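Local structure of glycoside hydrolase, GH17 family (6FCG) at residues Gly56-Ser61 / Leu395-Asn400; Phe64-Glu69 / Leu93-Asn98; Asn98-Ile103 / Met115-Gly120. The protein probably acts as an endo-laminarinase, a family 17 glycoside hydrolase that cleaves internal beta-1,3-glucosidic bonds of the algal storage glucan laminarin. All blocks are in the same frame, centred on the assembly; numbering follows the deposited sequence.

Leaving strand 50-53, the chain enters the loop holding Gly56-Ser61, whose partner Leu395-Asn400 comes more than 300 residues later; contact 1 therefore closes a very long loop that encloses the other two. Just downstream, Phe64-Glu69 leads into helix 68-80 and meets Leu93-Asn98 at the start of helix 95-109, so that contact 2 closes a shorter loop through helix 68-80 and strand 83-87. Contact 3 follows in series, sharing Asn-98, and closes the loop from helix 95-109 to strand 116-121. Contacts 1 and 2 touch through Gly-56 and Tyr-57 against Gln-65, Pro-66 and His-95. Together the three link a C-terminal hairpin, two neighbouring barrel helices and a strand of the central sheet.

Contact 1 (Gly56-Ser61 / Leu395-Asn400); sequences GYRKKS and LTRGGN
Arg-58 and Arg-397 lay their guanidinium groups across each other, the planes 44° apart. The NE of Arg-58 sits 3.6 Å above the guanidinium plane of Arg-397, offset toward its rim, while CG of Arg-397 covers a face of the Arg-58 group, 3.5 Å from its NH1. NH2 of Arg-58 reaches the hairpin backbone and lies 3.6 Å from Gly-398 CA. NH1 of Arg-58 and NH1 of Arg-397 come within 3.4 Å, like charges probably balanced by Asp-74 of helix 68-80, whose OD1 forms salt bridges to both. Glu-73 of the same helix takes NH2 of Arg-58 and also the backbone N of Gly-398, which fixes the outer end of Arg-58 against the turn. The Arg-397 chain leaves with CG anti to its own N (chi1 -160°) and bends at chi3, which brings a face of its guanidinium against CG and NE of the extended Arg-58 chain; NE of Arg-397 is held by the carbonyl of Val-375, and Phe-353 adds a cation-pi contact. Behind them, the backbone folds back through mutual hydrogen bonds, Arg-397 N to Asn-400 O at 2.9 Å and Asn-400 N to Arg-397 O at 3.0 Å. Gly-398 and Gly-399, both with positive phi, occupy the corners of the type I' turn characteristic of a two-residue beta hairpin, here docked on a helix of the barrel.

Contact 2 (Phe64-Glu69 / Leu93-Asn98); sequences FQPSIE and LAHTSN
Gln-65, Pro-66 and Ile-68 pack against Leu-93, His-95 and Asn-98 in a partly buried, mainly van der Waals contact between the lead-in to helix 68-80 and the start of helix 95-109, two successive helices of the barrel fold. The Gln-65 side chain bends at chi2 (-68°), which swings its amide over the beginning of the second helix. There OE1 lies 3.4 Å from His-95 CB, and on the other branch NE2 rests 3.7 Å from Leu-93 CB. The amide and imidazole planes are turned 54° apart. The polar end of Gln-65 is held from the preceding loop, where Tyr-57 OH bonds to NE2. Replacing Gln-65 by an alanine is likely to leave the Tyr-57 hydroxyl without its amide mate and to open a gap beside Leu-93 and His-95. Pro-66 brings CG to the edge of the imidazole, 4.0 Å from His-95 CD2, near the ring plane. The same ring stacks with Tyr-57 and hydrogen-bonds through NE2 to Gly-56 N, which fixes its rotation. Farther along, where Asn-98 lies one helical turn past His-95, the Ile-68 side chain crosses that of Asn-98 at about a right angle, with CD1 4.1 Å from OD1. Between these contacts Ser-67 is the N-cap of helix 68-80: its side chain caps the N of Glu-70, whose carboxylate bonds back to Ser-67 N, the reciprocal pair that defines a capping box.

Contact 3 (Asn98-Ile103 / Met115-Gly120); sequences NILKAI and MYMMVG
Helix 95-109 and strand 116-121 form the returning half of a beta-alpha-beta crossover that starts at strand 83-87, the repeating element of the TIM barrel to which family 17 hydrolases belong. The short helix and strand segments run nearly antiparallel, at 169°, with axes 10.2 Å apart, and the buried space between them is filled by aliphatic and methionine side chains. Met-117 carries most of the contact. Its chain stretches out from the strand with CG anti to N (chi1 -171°), then bends at chi3 (-45°), which carries the terminal methyl into the helix surface. Three helix residues receive this methyl: Ile-99 offers CG2, Leu-100 offers CD2 at 3.5 Å from CE, and Ile-103 offers CD1 at 3.9 Å from CE. One turn of helix further on, Ile-103 also covers the residue just before the strand, its CD1 3.7 Å from Met-115 CG, and the two side chains cross at about a right angle. Leu-86 of strand 83-87 touches both methionines, while Ile-160 touches Leu-100 and Ile-103. The sulfur of Met-117 packs alongside Leu-100, its SD 3.8 Å from that residue's CD2.

Contact 1 (Gly56-Ser61 / Leu395-Asn400)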
loop_
_atom_site.group_PDB
_atom_site.type_symbol
_atom_site.label_atom_id
_atom_site.label_comp_id
_atom_site.label_asym_id
_atom_site.label_seq_id
_atom_site.Cartn_x
_atom_site.Cartn_y
_atom_site.Cartn_z
ATOM N N GLY A 56 -39.446 -9.001 -3.226
ATOM C CA GLY A 56 -39.801 -10.117 -2.348
ATOM C C GLY A 56 -38.969 -11.367 -2.566
ATOM O O GLY A 56 -39.239 -12.405 -1.980
ATOM N N TYR A 57 -37.967 -11.259 -3.419
ATOM C CA TYR A 57 -37.045 -12.344 -3.702
ATOM C C TYR A 57 -36.273 -12.666 -2.445
ATOM O O TYR A 57 -35.852 -11.755 -1.721
ATOM C CB TYR A 57 -36.061 -11.933 -4.789
ATOM C CG TYR A 57 -36.660 -11.712 -6.160
ATOM C CD1 TYR A 57 -36.921 -12.780 -7.015
ATOM C CD2 TYR A 57 -36.953 -10.432 -6.617
ATOM C CE1 TYR A 57 -37.448 -12.570 -8.291
ATOM C CE2 TYR A 57 -37.488 -10.222 -7.875
ATOM C CZ TYR A 57 -37.737 -11.287 -8.703
ATOM O OH TYR A 57 -38.213 -11.075 -9.959
ATOM N N ARG A 58 -36.131 -13.963 -2.185
ATOM C CA ARG A 58 -35.497 -14.495 -0.947
ATOM C C ARG A 58 -34.200 -15.252 -1.171
ATOM O O ARG A 58 -33.539 -15.592 -0.216
ATOM C CB ARG A 58 -36.487 -15.390 -0.183
ATOM C CG ARG A 58 -37.586 -14.614 0.527
ATOM C CD ARG A 58 -38.849 -15.425 0.646
ATOM N NE ARG A 58 -39.983 -14.591 1.075
ATOM C CZ ARG A 58 -40.853 -14.852 2.044
ATOM N NH1 ARG A 58 -41.814 -13.960 2.223
ATOM N NH2 ARG A 58 -40.803 -15.938 2.804
ATOM N N LYS A 59 -33.821 -15.468 -2.432
ATOM C CA LYS A 59 -32.638 -16.255 -2.782
ATOM C C LYS A 59 -31.704 -15.435 -3.656
ATOM O O LYS A 59 -32.030 -14.323 -4.065
ATOM C CB LYS A 59 -33.045 -17.519 -3.534
ATOM C CG LYS A 59 -34.120 -18.375 -2.873
ATOM C CD LYS A 59 -33.550 -19.470 -1.995
ATOM C CE LYS A 59 -34.676 -20.335 -1.470
ATOM N NZ LYS A 59 -34.177 -21.253 -0.412
ATOM N N LYS A 60 -30.545 -16.017 -3.959
ATOM C CA LYS A 60 -29.473 -15.329 -4.671
ATOM C C LYS A 60 -29.676 -15.214 -6.193
ATOM O O LYS A 60 -28.788 -14.737 -6.900
ATOM C CB LYS A 60 -28.142 -16.019 -4.381
ATOM C CG LYS A 60 -27.734 -16.053 -2.913
ATOM C CD LYS A 60 -26.445 -16.872 -2.763
ATOM C CE LYS A 60 -26.096 -17.195 -1.317
ATOM N NZ LYS A 60 -25.277 -16.103 -0.724
ATOM N N SER A 61 -30.818 -15.666 -6.693
ATOM C CA SER A 61 -31.180 -15.493 -8.087
ATOM C C SER A 61 -32.684 -15.222 -8.199
ATOM O O SER A 61 -33.501 -15.758 -7.430
ATOM C CB SER A 61 -30.836 -16.744 -8.905
ATOM O OG SER A 61 -31.234 -16.583 -10.265
ATOM N N LEU A 395 -47.243 -12.307 12.926
ATOM C CA LEU A 395 -46.784 -12.295 11.541
ATOM C C LEU A 395 -45.497 -13.042 11.421
ATOM O O LEU A 395 -44.699 -13.108 12.349
ATOM C CB LEU A 395 -46.615 -10.855 11.062
ATOM C CG LEU A 395 -47.931 -10.050 10.874
ATOM C CD1 LEU A 395 -47.524 -8.681 10.329
ATOM C CD2 LEU A 395 -49.036 -10.686 10.032
ATOM N N THR A 396 -45.272 -13.539 10.228
ATOM C CA THR A 396 -44.235 -14.506 9.947
ATOM C C THR A 396 -43.597 -14.170 8.585
ATOM O O THR A 396 -44.283 -13.671 7.706
ATOM C CB THR A 396 -44.918 -15.909 9.998
ATOM O OG1 THR A 396 -44.407 -16.647 11.089
ATOM C CG2 THR A 396 -44.820 -16.770 8.682
ATOM N N ARG A 397 -42.299 -14.422 8.429
ATOM C CA ARG A 397 -41.680 -14.528 7.094
ATOM C C ARG A 397 -40.933 -15.852 6.977
ATOM O O ARG A 397 -39.997 -16.097 7.717
ATOM C CB ARG A 397 -40.746 -13.331 6.782
ATOM C CG ARG A 397 -40.452 -13.119 5.294
ATOM C CD ARG A 397 -39.595 -11.897 5.080
ATOM N NE ARG A 397 -38.572 -11.855 4.027
ATOM C CZ ARG A 397 -38.687 -11.459 2.771
ATOM N NH1 ARG A 397 -39.839 -11.160 2.242
ATOM N NH2 ARG A 397 -37.619 -11.401 2.007
ATOM N N GLY A 398 -41.391 -16.713 6.069
ATOM C CA GLY A 398 -40.772 -18.028 5.795
ATOM C C GLY A 398 -40.760 -18.963 6.993
ATOM O O GLY A 398 -39.812 -19.699 7.177
ATOM N N GLY A 399 -41.774 -18.873 7.850
ATOM C CA GLY A 399 -41.765 -19.541 9.146
ATOM C C GLY A 399 -41.203 -18.786 10.355
ATOM O O GLY A 399 -41.504 -19.150 11.486
ATOM N N ASN A 400 -40.423 -17.731 10.168
ATOM C CA ASN A 400 -39.823 -17.003 11.307
ATOM C C ASN A 400 -40.675 -15.858 11.838
ATOM O O ASN A 400 -41.231 -15.092 11.046
ATOM C CB ASN A 400 -38.465 -16.444 10.914
ATOM C CG ASN A 400 -37.578 -17.504 10.317
ATOM O OD1 ASN A 400 -37.577 -18.635 10.766
ATOM N ND2 ASN A 400 -36.828 -17.149 9.298
#

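Contact 2 (Phe64-Glu69 / Leu93-Asn98)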
loop_
_atom_site.group_PDB
_atom_site.type_symbol
_atom_site.label_atom_id
_atom_site.label_comp_id
_atom_site.label_asym_id
_atom_site.label_seq_id
_atom_site.Cartn_x
_atom_site.Cartn_y
_atom_site.Cartn_z
ATOM N N PHE A 64 -35.463 -17.926 -8.848
ATOM C CA PHE A 64 -36.291 -18.385 -7.747
ATOM C C PHE A 64 -37.331 -17.309 -7.396
ATOM O O PHE A 64 -37.151 -16.488 -6.479
ATOM C CB PHE A 64 -35.415 -18.757 -6.522
ATOM C CG PHE A 64 -34.384 -19.855 -6.793
ATOM C CD1 PHE A 64 -34.774 -21.189 -6.916
ATOM C CD2 PHE A 64 -33.008 -19.541 -6.899
ATOM C CE1 PHE A 64 -33.832 -22.183 -7.147
ATOM C CE2 PHE A 64 -32.063 -20.528 -7.133
ATOM C CZ PHE A 64 -32.478 -21.852 -7.250
ATOM N N GLN A 65 -38.424 -17.319 -8.148
ATOM C CA GLN A 65 -39.551 -16.395 -7.922
ATOM C C GLN A 65 -40.250 -16.683 -6.602
ATOM O O GLN A 65 -40.528 -17.836 -6.307
ATOM C CB GLN A 65 -40.596 -16.510 -9.039
ATOM C CG GLN A 65 -40.148 -15.908 -10.369
ATOM C CD GLN A 65 -40.022 -14.389 -10.306
ATOM O OE1 GLN A 65 -40.752 -13.719 -9.574
ATOM N NE2 GLN A 65 -39.066 -13.840 -11.048
ATOM N N PRO A 66 -40.513 -15.652 -5.800
ATOM C CA PRO A 66 -41.295 -15.939 -4.623
ATOM C C PRO A 66 -42.737 -16.311 -5.008
ATOM O O PRO A 66 -43.255 -15.859 -6.022
ATOM C CB PRO A 66 -41.243 -14.623 -3.854
ATOM C CG PRO A 66 -41.169 -13.587 -4.919
ATOM C CD PRO A 66 -40.349 -14.208 -6.015
ATOM N N SER A 67 -43.353 -17.155 -4.199
ATOM C CA SER A 67 -44.751 -17.551 -4.397
ATOM C C SER A 67 -45.705 -16.440 -3.937
ATOM O O SER A 67 -45.328 -15.562 -3.161
ATOM C CB SER A 67 -45.040 -18.847 -3.613
ATOM O OG SER A 67 -45.084 -18.601 -2.216
ATOM N N ILE A 68 -46.945 -16.532 -4.381
ATOM C CA ILE A 68 -48.008 -15.647 -3.921
ATOM C C ILE A 68 -48.163 -15.713 -2.390
ATOM O O ILE A 68 -48.332 -14.674 -1.764
ATOM C CB ILE A 68 -49.347 -15.929 -4.689
ATOM C CG1 ILE A 68 -49.235 -15.394 -6.128
ATOM C CG2 ILE A 68 -50.541 -15.260 -4.031
ATOM C CD1 ILE A 68 -49.846 -16.301 -7.169
ATOM N N GLU A 69 -48.060 -16.912 -1.810
ATOM C CA GLU A 69 -48.127 -17.132 -0.350
ATOM C C GLU A 69 -46.986 -16.300 0.325
ATOM O O GLU A 69 -47.232 -15.535 1.286
ATOM C CB GLU A 69 -48.107 -18.736 -0.010
ATOM C CG GLU A 69 -49.434 -19.473 -0.370
ATOM C CD GLU A 69 -49.495 -20.116 -1.773
ATOM O OE1 GLU A 69 -49.100 -19.446 -2.765
ATOM O OE2 GLU A 69 -50.005 -21.276 -1.895
ATOM N N LEU A 93 -40.399 -10.278 -15.642
ATOM C CA LEU A 93 -40.497 -11.430 -14.810
ATOM C C LEU A 93 -41.850 -11.357 -14.144
ATOM O O LEU A 93 -42.473 -10.305 -14.093
ATOM C CB LEU A 93 -39.342 -11.437 -13.793
ATOM C CG LEU A 93 -37.906 -11.429 -14.389
ATOM C CD1 LEU A 93 -36.839 -11.429 -13.293
ATOM C CD2 LEU A 93 -37.646 -12.589 -15.359
ATOM N N ALA A 94 -42.277 -12.484 -13.591
ATOM C CA ALA A 94 -43.626 -12.661 -13.010
ATOM C C ALA A 94 -43.865 -11.876 -11.708
ATOM O O ALA A 94 -45.012 -11.645 -11.331
ATOM C CB ALA A 94 -43.860 -14.140 -12.744
ATOM N N HIS A 95 -42.765 -11.534 -11.028
ATOM C CA HIS A 95 -42.771 -10.908 -9.716
ATOM C C HIS A 95 -43.830 -9.798 -9.499
ATOM O O HIS A 95 -44.586 -9.847 -8.552
ATOM C CB HIS A 95 -41.343 -10.415 -9.466
ATOM C CG HIS A 95 -41.145 -9.663 -8.192
ATOM N ND1 HIS A 95 -40.913 -8.302 -8.157
ATOM C CD2 HIS A 95 -41.070 -10.088 -6.914
ATOM C CE1 HIS A 95 -40.748 -7.912 -6.906
ATOM N NE2 HIS A 95 -40.851 -8.975 -6.135
ATOM N N THR A 96 -43.898 -8.807 -10.380
ATOM C CA THR A 96 -44.796 -7.677 -10.190
ATOM C C THR A 96 -46.242 -8.109 -10.304
ATOM O O THR A 96 -47.091 -7.681 -9.545
ATOM C CB THR A 96 -44.488 -6.594 -11.223
ATOM O OG1 THR A 96 -43.188 -6.062 -10.927
ATOM C CG2 THR A 96 -45.551 -5.485 -11.244
ATOM N N SER A 97 -46.513 -8.909 -11.323
ATOM C CA SER A 97 -47.808 -9.513 -11.552
ATOM C C SER A 97 -48.246 -10.328 -10.337
ATOM O O SER A 97 -49.404 -10.283 -9.921
ATOM C CB SER A 97 -47.724 -10.375 -12.825
ATOM O OG SER A 97 -48.835 -11.213 -12.973
ATOM N N ASN A 98 -47.332 -11.085 -9.765
ATOM C CA ASN A 98 -47.664 -11.864 -8.578
ATOM C C ASN A 98 -47.931 -10.999 -7.341
ATOM O O ASN A 98 -48.738 -11.397 -6.497
ATOM C CB ASN A 98 -46.605 -12.921 -8.295
ATOM C CG ASN A 98 -46.573 -13.989 -9.369
ATOM O OD1 ASN A 98 -47.596 -14.324 -9.960
ATOM N ND2 ASN A 98 -45.423 -14.546 -9.598
#

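Contact 3 (Asn98-Ile103 / Met115-Gly120)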
loop_
_atom_site.group_PDB
_atom_site.type_symbol
_atom_site.label_atom_id
_atom_site.label_comp_id
_atom_site.label_asym_id
_atom_site.label_seq_id
_atom_site.Cartn_x
_atom_site.Cartn_y
_atom_site.Cartn_z
ATOM N N ASN A 98 -47.332 -11.085 -9.765
ATOM C CA ASN A 98 -47.664 -11.864 -8.578
ATOM C C ASN A 98 -47.931 -10.999 -7.341
ATOM O O ASN A 98 -48.738 -11.397 -6.497
ATOM C CB ASN A 98 -46.605 -12.921 -8.295
ATOM C CG ASN A 98 -46.573 -13.989 -9.369
ATOM O OD1 ASN A 98 -47.596 -14.324 -9.960
ATOM N ND2 ASN A 98 -45.423 -14.546 -9.598
ATOM N N ILE A 99 -47.299 -9.829 -7.245
ATOM C CA ILE A 99 -47.559 -8.937 -6.125
ATOM C C ILE A 99 -48.986 -8.422 -6.237
ATOM O O ILE A 99 -49.719 -8.374 -5.254
ATOM C CB ILE A 99 -46.556 -7.790 -6.059
ATOM C CG1 ILE A 99 -45.153 -8.376 -5.789
ATOM C CG2 ILE A 99 -46.901 -6.817 -4.935
ATOM C CD1 ILE A 99 -44.011 -7.412 -6.003
ATOM N N LEU A 100 -49.387 -8.062 -7.444
ATOM C CA LEU A 100 -50.757 -7.614 -7.680
ATOM C C LEU A 100 -51.755 -8.714 -7.334
ATOM O O LEU A 100 -52.756 -8.429 -6.667
ATOM C CB LEU A 100 -50.918 -7.116 -9.113
ATOM C CG LEU A 100 -50.166 -5.818 -9.430
ATOM C CD1 LEU A 100 -50.028 -5.591 -10.921
ATOM C CD2 LEU A 100 -50.839 -4.604 -8.779
ATOM N N LYS A 101 -51.463 -9.965 -7.708
ATOM C CA LYS A 101 -52.337 -11.091 -7.350
ATOM C C LYS A 101 -52.478 -11.261 -5.840
ATOM O O LYS A 101 -53.592 -11.483 -5.325
ATOM C CB LYS A 101 -51.872 -12.412 -7.991
ATOM C CG LYS A 101 -52.252 -12.484 -9.457
ATOM C CD LYS A 101 -51.632 -13.643 -10.229
ATOM C CE LYS A 101 -51.772 -13.325 -11.718
ATOM N NZ LYS A 101 -51.263 -14.401 -12.586
ATOM N N ALA A 102 -51.348 -11.127 -5.171
ATOM C CA ALA A 102 -51.259 -11.244 -3.741
ATOM C C ALA A 102 -52.049 -10.167 -3.048
ATOM O O ALA A 102 -52.767 -10.463 -2.096
ATOM C CB ALA A 102 -49.807 -11.174 -3.292
ATOM N N ILE A 103 -51.912 -8.928 -3.512
ATOM C CA ILE A 103 -52.641 -7.821 -2.924
ATOM C C ILE A 103 -54.131 -8.041 -3.148
ATOM O O ILE A 103 -54.920 -7.838 -2.224
ATOM C CB ILE A 103 -52.189 -6.453 -3.478
ATOM C CG1 ILE A 103 -50.730 -6.178 -3.040
ATOM C CG2 ILE A 103 -53.088 -5.316 -2.998
ATOM C CD1 ILE A 103 -50.097 -4.955 -3.654
ATOM N N MET A 115 -53.372 -1.475 -0.236
ATOM C CA MET A 115 -51.992 -1.369 -0.707
ATOM C C MET A 115 -52.052 -0.926 -2.146
ATOM O O MET A 115 -52.781 -1.524 -2.934
ATOM C CB MET A 115 -51.232 -2.704 -0.603
ATOM C CG MET A 115 -49.727 -2.584 -0.845
ATOM S SD MET A 115 -48.844 -1.663 0.431
ATOM C CE MET A 115 -48.918 -2.822 1.790
ATOM N N TYR A 116 -51.282 0.098 -2.488
ATOM C CA TYR A 116 -51.200 0.606 -3.857
ATOM C C TYR A 116 -49.840 0.369 -4.459
ATOM O O TYR A 116 -48.880 0.058 -3.750
ATOM C CB TYR A 116 -51.502 2.077 -3.856
ATOM C CG TYR A 116 -52.849 2.346 -3.260
ATOM C CD1 TYR A 116 -54.010 2.052 -3.961
ATOM C CD2 TYR A 116 -52.966 2.851 -1.977
ATOM C CE1 TYR A 116 -55.249 2.281 -3.408
ATOM C CE2 TYR A 116 -54.206 3.096 -1.418
ATOM C CZ TYR A 116 -55.344 2.823 -2.138
ATOM O OH TYR A 116 -56.566 3.051 -1.555
ATOM N N MET A 117 -49.765 0.466 -5.777
ATOM C CA MET A 117 -48.537 0.154 -6.507
ATOM C C MET A 117 -48.139 1.180 -7.558
ATOM O O MET A 117 -48.966 1.643 -8.332
ATOM C CB MET A 117 -48.645 -1.204 -7.172
ATOM C CG MET A 117 -47.323 -1.689 -7.769
ATOM S SD MET A 117 -47.221 -3.451 -8.256
ATOM C CE MET A 117 -47.952 -4.250 -6.843
ATOM N N MET A 118 -46.847 1.527 -7.547
ATOM C CA MET A 118 -46.138 2.246 -8.623
ATOM C C MET A 118 -45.447 1.183 -9.449
ATOM O O MET A 118 -44.523 0.557 -8.962
ATOM C CB MET A 118 -45.122 3.196 -8.010
ATOM C CG MET A 118 -44.249 3.969 -8.993
ATOM S SD MET A 118 -42.980 4.948 -8.136
ATOM C CE MET A 118 -42.026 5.472 -9.546
ATOM N N VAL A 119 -45.933 0.925 -10.671
ATOM C CA VAL A 119 -45.412 -0.168 -11.505
ATOM C C VAL A 119 -44.334 0.341 -12.422
ATOM O O VAL A 119 -44.539 1.269 -13.184
ATOM C CB VAL A 119 -46.487 -0.833 -12.347
ATOM C CG1 VAL A 119 -45.878 -1.814 -13.338
ATOM C CG2 VAL A 119 -47.453 -1.573 -11.466
ATOM N N GLY A 120 -43.176 -0.302 -12.347
ATOM C CA GLY A 120 -42.029 0.013 -13.182
ATOM C C GLY A 120 -42.016 -0.812 -14.439
ATOM O O GLY A 120 -42.104 -2.046 -14.403
#